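Local coordinates for protein glycoside Hydrolase (Bacteroides uniformis, PDB 5T9X) that probably hydrolyses beta-linked galactans of the agarose type, as a family 16 glycoside hydrolase from a human gut bacterium, at residues P105-I113 and M144-V152; G118-R126 and L321-D332. All blocks are in the same frame, centred on the assembly; numbering follows the deposited sequence.

Contact 1 of 2, residues P105-I113 and M144-V152; sequences PTIWQRDHI and MPGTYTGCV
Cys151 lies flat against the indole of Trp108: its CB stands 3.5 Å from the centroid of the five-membered ring, almost on the ring normal, and its SG sits over the six-membered ring, 4.0 Å from that centroid. With SG anti to the backbone N (chi1 -169°), both atoms lie along the same face, a CH-pi contact continued by a sulfur-aromatic one. Thr106 CG2 covers the opposite face of the indole and also meets Thr149 CG2. On the other side of the sheet the aliphatic CG of Gln109 rests over the ring of Tyr148, 4.1 Å from its centroid, while Ile107 CB reaches CD1 of that ring. Tyr148 turns an edge toward the face of His112 in an offset edge-to-face pair, planes at 83°.

A parallel ladder pairs Thr106 with Thr147, Ile107 with Tyr148 and Trp108 with Thr149, and sets the backbones behind the other contacts. Thr147 N donates to Pro105 O at 2.8 Å, Ile107 N to Thr147 O, Thr149 N to Ile107 O in a longer bond of 3.3 Å, and Gln109 N to Thr149 O. Beyond the ladder, Ile113 CD1 packs on Val152 CG2 at 3.6 Å.

Farther out, Asp111 OD1 accepts from His112 ND1 in the plane of the imidazole, and Ser125 OG is hydrogen-bonded to NE2; with both nitrogens engaged, the ring's rotation is probably fixed. The indole NE1 is bonded to Met303 O on strand 298-304. The ladder satisfies backbone N-H and C=O groups that the packing shuts in, and the indole N-H and both imidazole nitrogens have polar partners as well.

Contact 2 of 2, residues G118-R126 and L321-D332; sequences GCLRIETSR and LMNKDNNTFLVD. With NA (sodium ion), chain D.
Leu120 and Val331 form a hydrogen-bonded pair of an antiparallel beta ladder, part of a sheet in the beta-sandwich (jelly-roll) fold expected of family 16 glycoside hydrolases. Leu120 N gives its proton to Val331 O and Val331 N returns one to Leu120 O, at 2.8 and 2.9 Å; Ile122 and Phe329 repeat the exchange two residues along. The face of the ladder that carries these four side chains is buried: Leu120 CB lies toward Val331 CB, Ile122 CB toward Phe329 CB, and Met303 of strand 298-304 backs both Ile122 and Phe329.

The face bearing Arg121 and Leu330 is, by contrast, partly exposed and reached by water. Here the two side chains run side by side, and Leu330 CD2 touches Arg121 CG and lies over a face of the guanidinium, 3.7 Å from NH1; Thr328 CG2 also meets a face, near NH2. A bend at chi3 (55°) folds the arginine back over these methyl groups. Its charge meets Asp325 through a water rather than directly: NH2 donates to the water at 2.9 Å, and the water donates to Asp325 OD1.

Past the ladder the CA atoms move apart, and Leu321 bridges the segments, setting CD2 against Thr124 CG2 and CD1 over one face of the Arg126 guanidinium, which Pro316 O holds by a hydrogen bond. The turn before Phe329 is tied by Thr328 OG1, which donates to Lys324 O from the side opposite Asn327 N.

At the other end, a sodium ion ties the loop residue just before strand 119-122 to Asp332 of strand 329-332, bound by Gly118 O and Asp332 O, each at 2.4 Å, and by Asp332 OD1 at 2.2 Å.

Segment 105-113 runs into strand 113-116, which pairs antiparallel with 119-122; the segments of the two contacts alternate along the chain, and the contact centres lie about 12 Å apart. At the end of segment 118-126 far from the sodium ion, His112 NE2 and Ser125 OG are probably hydrogen-bonded at 2.8 Å, as are Thr147 OG1 and Arg126 NH2 at 2.9 Å. Nearer the middle of the segment, Ile122 CG2 packs on Gly150 N. The 106-108/147-149 ladder belongs to the mixed sheet, the 119-122/329-332 ladder to the antiparallel one, so these bonds join two sheets. The sodium site, completed by Glu51, Asp75 and Asn77, belongs to contact 2; the nearest side-chain atom of Val152 is about 14 Å from the sodium ion.

Contact 1 of 2, residues P105-I113 and M144-V152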
# COMPACT_ATOMS: atom_id res chain seq x y z
N PRO A 105 -2.55 -11.26 -13.20
CA PRO A 105 -3.57 -12.26 -12.94
C PRO A 105 -4.18 -12.24 -11.53
O PRO A 105 -4.76 -13.24 -11.10
CB PRO A 105 -2.81 -13.57 -13.15
CG PRO A 105 -1.46 -13.27 -12.64
CD PRO A 105 -1.20 -11.83 -13.04
N THR A 106 -4.10 -11.10 -10.84
CA THR A 106 -4.78 -10.89 -9.57
C THR A 106 -6.27 -11.01 -9.70
O THR A 106 -6.86 -10.52 -10.65
CB THR A 106 -4.47 -9.47 -9.05
OG1 THR A 106 -3.04 -9.29 -9.03
CG2 THR A 106 -5.07 -9.22 -7.66
N ILE A 107 -6.89 -11.68 -8.75
CA ILE A 107 -8.36 -11.74 -8.65
C ILE A 107 -8.69 -11.59 -7.16
O ILE A 107 -8.57 -12.54 -6.40
CB ILE A 107 -8.93 -13.08 -9.18
CG1 ILE A 107 -8.52 -13.34 -10.63
CG2 ILE A 107 -10.46 -13.11 -9.05
CD1 ILE A 107 -8.81 -14.77 -11.06
N TRP A 108 -9.08 -10.39 -6.75
CA TRP A 108 -9.40 -10.12 -5.36
C TRP A 108 -10.65 -10.90 -4.95
O TRP A 108 -11.56 -11.12 -5.75
CB TRP A 108 -9.58 -8.64 -5.14
CG TRP A 108 -8.28 -7.87 -5.23
CD1 TRP A 108 -7.08 -8.21 -4.67
CD2 TRP A 108 -8.07 -6.62 -5.89
NE1 TRP A 108 -6.14 -7.24 -4.95
CE2 TRP A 108 -6.73 -6.26 -5.69
CE3 TRP A 108 -8.90 -5.76 -6.62
CZ2 TRP A 108 -6.19 -5.11 -6.20
CZ3 TRP A 108 -8.38 -4.63 -7.10
CH2 TRP A 108 -7.03 -4.30 -6.91
N GLN A 109 -10.63 -11.35 -3.69
CA GLN A 109 -11.69 -12.14 -3.08
C GLN A 109 -11.98 -11.59 -1.70
O GLN A 109 -11.04 -11.36 -0.92
CB GLN A 109 -11.24 -13.59 -2.93
CG GLN A 109 -10.88 -14.29 -4.23
CD GLN A 109 -12.10 -14.58 -5.09
OE1 GLN A 109 -12.23 -14.05 -6.18
NE2 GLN A 109 -12.99 -15.40 -4.59
N ARG A 110 -13.25 -11.41 -1.36
CA ARG A 110 -13.63 -10.93 -0.02
C ARG A 110 -13.13 -11.86 1.10
O ARG A 110 -12.64 -11.39 2.15
CB ARG A 110 -15.15 -10.74 0.09
CG ARG A 110 -15.70 -9.63 -0.78
CD ARG A 110 -17.19 -9.43 -0.62
NE ARG A 110 -17.65 -8.42 -1.58
CZ ARG A 110 -17.54 -7.10 -1.43
NH1 ARG A 110 -16.97 -6.55 -0.35
NH2 ARG A 110 -17.99 -6.30 -2.39
N ASP A 111 -13.24 -13.16 0.87
CA ASP A 111 -12.89 -14.13 1.90
C ASP A 111 -11.39 -14.31 2.11
O ASP A 111 -11.01 -15.06 2.98
CB ASP A 111 -13.58 -15.50 1.65
CG ASP A 111 -13.02 -16.25 0.43
OD1 ASP A 111 -11.95 -15.92 -0.09
OD2 ASP A 111 -13.68 -17.21 -0.00
N HIS A 112 -10.56 -13.63 1.32
CA HIS A 112 -9.12 -13.58 1.56
C HIS A 112 -8.72 -12.45 2.52
O HIS A 112 -7.52 -12.24 2.75
CB HIS A 112 -8.35 -13.52 0.23
CG HIS A 112 -8.26 -14.85 -0.44
ND1 HIS A 112 -9.37 -15.61 -0.75
CD2 HIS A 112 -7.19 -15.59 -0.80
CE1 HIS A 112 -8.99 -16.75 -1.29
NE2 HIS A 112 -7.67 -16.77 -1.33
N ILE A 113 -9.71 -11.73 3.07
CA ILE A 113 -9.49 -10.71 4.10
C ILE A 113 -9.99 -11.19 5.45
O ILE A 113 -11.13 -11.65 5.57
CB ILE A 113 -10.28 -9.44 3.80
CG1 ILE A 113 -9.87 -8.86 2.45
CG2 ILE A 113 -10.14 -8.42 4.93
CD1 ILE A 113 -8.40 -8.54 2.31
N MET A 144 -2.31 -17.02 -18.14
CA MET A 144 -1.87 -17.61 -16.86
C MET A 144 -3.03 -18.01 -15.99
O MET A 144 -4.13 -17.51 -16.17
CB MET A 144 -1.07 -16.61 -16.06
CG MET A 144 -0.14 -15.79 -16.89
SD MET A 144 1.08 -15.06 -15.82
CE MET A 144 1.91 -14.09 -17.05
N PRO A 145 -2.77 -18.88 -15.01
CA PRO A 145 -3.79 -19.10 -13.99
C PRO A 145 -3.89 -17.88 -13.08
O PRO A 145 -2.88 -17.26 -12.74
CB PRO A 145 -3.27 -20.31 -13.21
CG PRO A 145 -2.18 -20.90 -14.05
CD PRO A 145 -1.60 -19.75 -14.82
N GLY A 146 -5.13 -17.55 -12.71
CA GLY A 146 -5.41 -16.50 -11.75
C GLY A 146 -4.80 -16.74 -10.39
O GLY A 146 -4.48 -17.87 -10.03
N THR A 147 -4.62 -15.65 -9.64
CA THR A 147 -4.10 -15.71 -8.30
C THR A 147 -5.10 -15.00 -7.39
O THR A 147 -5.33 -13.83 -7.56
CB THR A 147 -2.74 -15.04 -8.25
OG1 THR A 147 -1.91 -15.60 -9.29
CG2 THR A 147 -2.10 -15.26 -6.91
N TYR A 148 -5.71 -15.73 -6.46
CA TYR A 148 -6.68 -15.14 -5.55
C TYR A 148 -5.94 -14.45 -4.42
O TYR A 148 -4.97 -15.00 -3.89
CB TYR A 148 -7.58 -16.20 -4.93
CG TYR A 148 -8.64 -16.83 -5.77
CD1 TYR A 148 -8.78 -16.55 -7.14
CD2 TYR A 148 -9.51 -17.77 -5.20
CE1 TYR A 148 -9.78 -17.16 -7.90
CE2 TYR A 148 -10.51 -18.38 -5.95
CZ TYR A 148 -10.64 -18.07 -7.29
OH TYR A 148 -11.63 -18.67 -8.02
N THR A 149 -6.40 -13.26 -4.06
CA THR A 149 -5.86 -12.57 -2.91
C THR A 149 -6.90 -11.59 -2.40
O THR A 149 -8.09 -11.75 -2.70
CB THR A 149 -4.50 -11.92 -3.23
OG1 THR A 149 -3.88 -11.50 -2.03
CG2 THR A 149 -4.65 -10.74 -4.19
N GLY A 150 -6.50 -10.59 -1.63
CA GLY A 150 -7.46 -9.67 -1.02
C GLY A 150 -7.17 -8.19 -1.17
O GLY A 150 -6.05 -7.80 -1.41
N CYS A 151 -8.21 -7.38 -0.99
CA CYS A 151 -8.12 -5.94 -1.05
C CYS A 151 -9.10 -5.31 -0.06
O CYS A 151 -10.23 -5.75 0.06
CB CYS A 151 -8.46 -5.47 -2.45
SG CYS A 151 -8.09 -3.74 -2.77
N VAL A 152 -8.64 -4.26 0.62
CA VAL A 152 -9.43 -3.55 1.61
C VAL A 152 -9.45 -2.06 1.25
O VAL A 152 -8.46 -1.51 0.76
CB VAL A 152 -8.76 -3.77 2.98
CG1 VAL A 152 -9.22 -2.78 4.03
CG2 VAL A 152 -9.04 -5.18 3.45

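Contact 2 of 2, residues G118-R126 and L321-D332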
# COMPACT_ATOMS: atom_id res chain seq x y z
N GLY A 118 -4.67 -9.64 16.51
CA GLY A 118 -4.23 -8.27 16.47
C GLY A 118 -3.79 -7.70 15.12
O GLY A 118 -3.25 -6.58 15.11
N CYS A 119 -4.02 -8.41 14.00
CA CYS A 119 -3.67 -7.91 12.67
C CYS A 119 -4.76 -8.07 11.63
O CYS A 119 -5.50 -9.03 11.63
CB CYS A 119 -2.47 -8.64 12.12
SG CYS A 119 -1.03 -8.42 13.14
N LEU A 120 -4.78 -7.12 10.70
CA LEU A 120 -5.41 -7.30 9.40
C LEU A 120 -4.54 -8.30 8.64
O LEU A 120 -3.32 -8.17 8.61
CB LEU A 120 -5.45 -5.98 8.65
CG LEU A 120 -5.99 -6.03 7.24
CD1 LEU A 120 -7.43 -6.51 7.24
CD2 LEU A 120 -5.87 -4.66 6.61
N ARG A 121 -5.17 -9.30 8.06
CA ARG A 121 -4.46 -10.38 7.40
C ARG A 121 -5.02 -10.53 5.98
O ARG A 121 -6.24 -10.64 5.81
CB ARG A 121 -4.63 -11.70 8.17
CG ARG A 121 -4.31 -11.64 9.67
CD ARG A 121 -4.71 -12.94 10.40
NE ARG A 121 -4.07 -14.06 9.73
CZ ARG A 121 -2.85 -14.54 10.00
NH1 ARG A 121 -2.10 -14.06 11.02
NH2 ARG A 121 -2.38 -15.54 9.24
N ILE A 122 -4.13 -10.50 4.99
CA ILE A 122 -4.53 -10.70 3.61
C ILE A 122 -3.82 -11.93 3.11
O ILE A 122 -2.62 -11.93 3.04
CB ILE A 122 -4.15 -9.50 2.75
CG1 ILE A 122 -4.82 -8.26 3.32
CG2 ILE A 122 -4.58 -9.70 1.29
CD1 ILE A 122 -4.59 -7.04 2.48
N GLU A 123 -4.57 -12.97 2.75
CA GLU A 123 -3.96 -14.20 2.24
C GLU A 123 -3.93 -14.31 0.70
O GLU A 123 -4.60 -13.56 0.01
CB GLU A 123 -4.55 -15.47 2.91
CG GLU A 123 -6.02 -15.87 2.66
CD GLU A 123 -6.31 -17.35 3.04
OE1 GLU A 123 -5.61 -17.90 3.93
OE2 GLU A 123 -7.24 -17.97 2.45
N THR A 124 -3.13 -15.24 0.22
CA THR A 124 -3.03 -15.57 -1.19
C THR A 124 -3.17 -17.08 -1.40
O THR A 124 -2.53 -17.85 -0.73
CB THR A 124 -1.69 -15.09 -1.71
OG1 THR A 124 -1.60 -13.70 -1.47
CG2 THR A 124 -1.55 -15.34 -3.19
N SER A 125 -3.99 -17.48 -2.36
CA SER A 125 -4.15 -18.88 -2.70
C SER A 125 -4.37 -18.99 -4.18
O SER A 125 -4.52 -17.99 -4.86
CB SER A 125 -5.33 -19.50 -1.95
OG SER A 125 -6.57 -19.08 -2.47
N ARG A 126 -4.40 -20.22 -4.67
CA ARG A 126 -4.75 -20.51 -6.05
C ARG A 126 -5.39 -21.90 -6.08
O ARG A 126 -4.70 -22.90 -6.00
CB ARG A 126 -3.50 -20.46 -6.95
CG ARG A 126 -3.82 -20.71 -8.41
CD ARG A 126 -2.60 -20.66 -9.30
NE ARG A 126 -1.95 -19.35 -9.31
CZ ARG A 126 -0.64 -19.13 -9.12
NH1 ARG A 126 0.22 -20.12 -8.95
NH2 ARG A 126 -0.17 -17.88 -9.12
N LEU A 321 2.97 -21.19 -2.73
CA LEU A 321 1.66 -20.99 -2.07
C LEU A 321 1.23 -22.10 -1.09
O LEU A 321 0.25 -21.91 -0.40
CB LEU A 321 0.56 -20.80 -3.10
CG LEU A 321 0.70 -19.63 -4.05
CD1 LEU A 321 -0.36 -19.74 -5.13
CD2 LEU A 321 0.62 -18.28 -3.35
N MET A 322 1.93 -23.23 -1.04
CA MET A 322 1.71 -24.25 0.02
C MET A 322 1.93 -23.68 1.44
O MET A 322 1.29 -24.12 2.39
CB MET A 322 2.60 -25.51 -0.17
CG MET A 322 2.32 -26.39 -1.40
SD MET A 322 0.57 -26.75 -1.72
CE MET A 322 0.08 -27.88 -0.39
N ASN A 323 2.84 -22.73 1.57
CA ASN A 323 3.13 -22.05 2.83
C ASN A 323 2.30 -20.75 2.94
O ASN A 323 2.67 -19.73 2.35
CB ASN A 323 4.63 -21.72 2.88
CG ASN A 323 5.05 -21.14 4.20
OD1 ASN A 323 4.28 -20.48 4.89
ND2 ASN A 323 6.29 -21.39 4.56
N LYS A 324 1.22 -20.79 3.71
CA LYS A 324 0.26 -19.69 3.75
C LYS A 324 0.75 -18.47 4.55
O LYS A 324 0.37 -17.34 4.22
CB LYS A 324 -1.08 -20.18 4.28
CG LYS A 324 -1.69 -21.29 3.42
CD LYS A 324 -3.15 -21.54 3.77
CE LYS A 324 -3.62 -22.88 3.20
NZ LYS A 324 -5.11 -23.00 3.17
N ASP A 325 1.60 -18.69 5.56
CA ASP A 325 2.21 -17.58 6.30
C ASP A 325 3.12 -16.71 5.41
O ASP A 325 3.06 -15.48 5.46
CB ASP A 325 2.95 -18.09 7.55
CG ASP A 325 1.99 -18.68 8.64
OD1 ASP A 325 0.75 -18.45 8.63
OD2 ASP A 325 2.51 -19.40 9.53
N ASN A 326 3.92 -17.34 4.56
CA ASN A 326 4.72 -16.59 3.58
C ASN A 326 3.92 -15.69 2.62
O ASN A 326 4.46 -14.68 2.14
CB ASN A 326 5.56 -17.54 2.72
CG ASN A 326 6.82 -18.00 3.40
OD1 ASN A 326 7.17 -17.56 4.49
ND2 ASN A 326 7.52 -18.90 2.74
N ASN A 327 2.67 -16.06 2.32
CA ASN A 327 1.88 -15.30 1.36
C ASN A 327 0.73 -14.58 2.02
O ASN A 327 -0.28 -14.31 1.40
CB ASN A 327 1.41 -16.22 0.23
CG ASN A 327 2.58 -16.85 -0.51
OD1 ASN A 327 3.24 -16.20 -1.31
ND2 ASN A 327 2.85 -18.10 -0.24
N THR A 328 0.92 -14.25 3.30
CA THR A 328 -0.02 -13.47 4.07
C THR A 328 0.65 -12.13 4.41
O THR A 328 1.72 -12.10 5.01
CB THR A 328 -0.43 -14.25 5.33
OG1 THR A 328 -1.19 -15.40 4.95
CG2 THR A 328 -1.27 -13.42 6.25
N PHE A 329 0.04 -11.02 3.99
CA PHE A 329 0.44 -9.66 4.40
C PHE A 329 -0.29 -9.32 5.70
O PHE A 329 -1.50 -9.59 5.80
CB PHE A 329 0.06 -8.68 3.28
CG PHE A 329 0.50 -7.27 3.48
CD1 PHE A 329 1.66 -6.95 4.15
CD2 PHE A 329 -0.24 -6.23 2.92
CE1 PHE A 329 2.05 -5.63 4.32
CE2 PHE A 329 0.14 -4.91 3.06
CZ PHE A 329 1.29 -4.60 3.77
N LEU A 330 0.45 -8.78 6.67
CA LEU A 330 -0.05 -8.47 8.03
C LEU A 330 0.08 -7.00 8.31
O LEU A 330 1.16 -6.43 8.12
CB LEU A 330 0.77 -9.19 9.10
CG LEU A 330 0.77 -10.72 9.05
CD1 LEU A 330 1.69 -11.37 10.08
CD2 LEU A 330 -0.66 -11.23 9.21
N VAL A 331 -1.00 -6.38 8.76
CA VAL A 331 -0.96 -5.01 9.22
C VAL A 331 -1.52 -5.00 10.61
O VAL A 331 -2.69 -5.33 10.84
CB VAL A 331 -1.75 -4.08 8.31
CG1 VAL A 331 -1.84 -2.69 8.93
CG2 VAL A 331 -1.09 -4.01 6.94
N ASP A 332 -0.65 -4.60 11.54
CA ASP A 332 -0.93 -4.63 12.97
C ASP A 332 -1.78 -3.44 13.30
O ASP A 332 -2.70 -3.53 14.11
CB ASP A 332 0.42 -4.56 13.72
CG ASP A 332 0.29 -4.69 15.24
OD1 ASP A 332 -0.82 -4.88 15.81
OD2 ASP A 332 1.37 -4.55 15.86
NA NA D . -2.94 -4.56 16.26
O HOH W 1 0.49 -15.65 9.59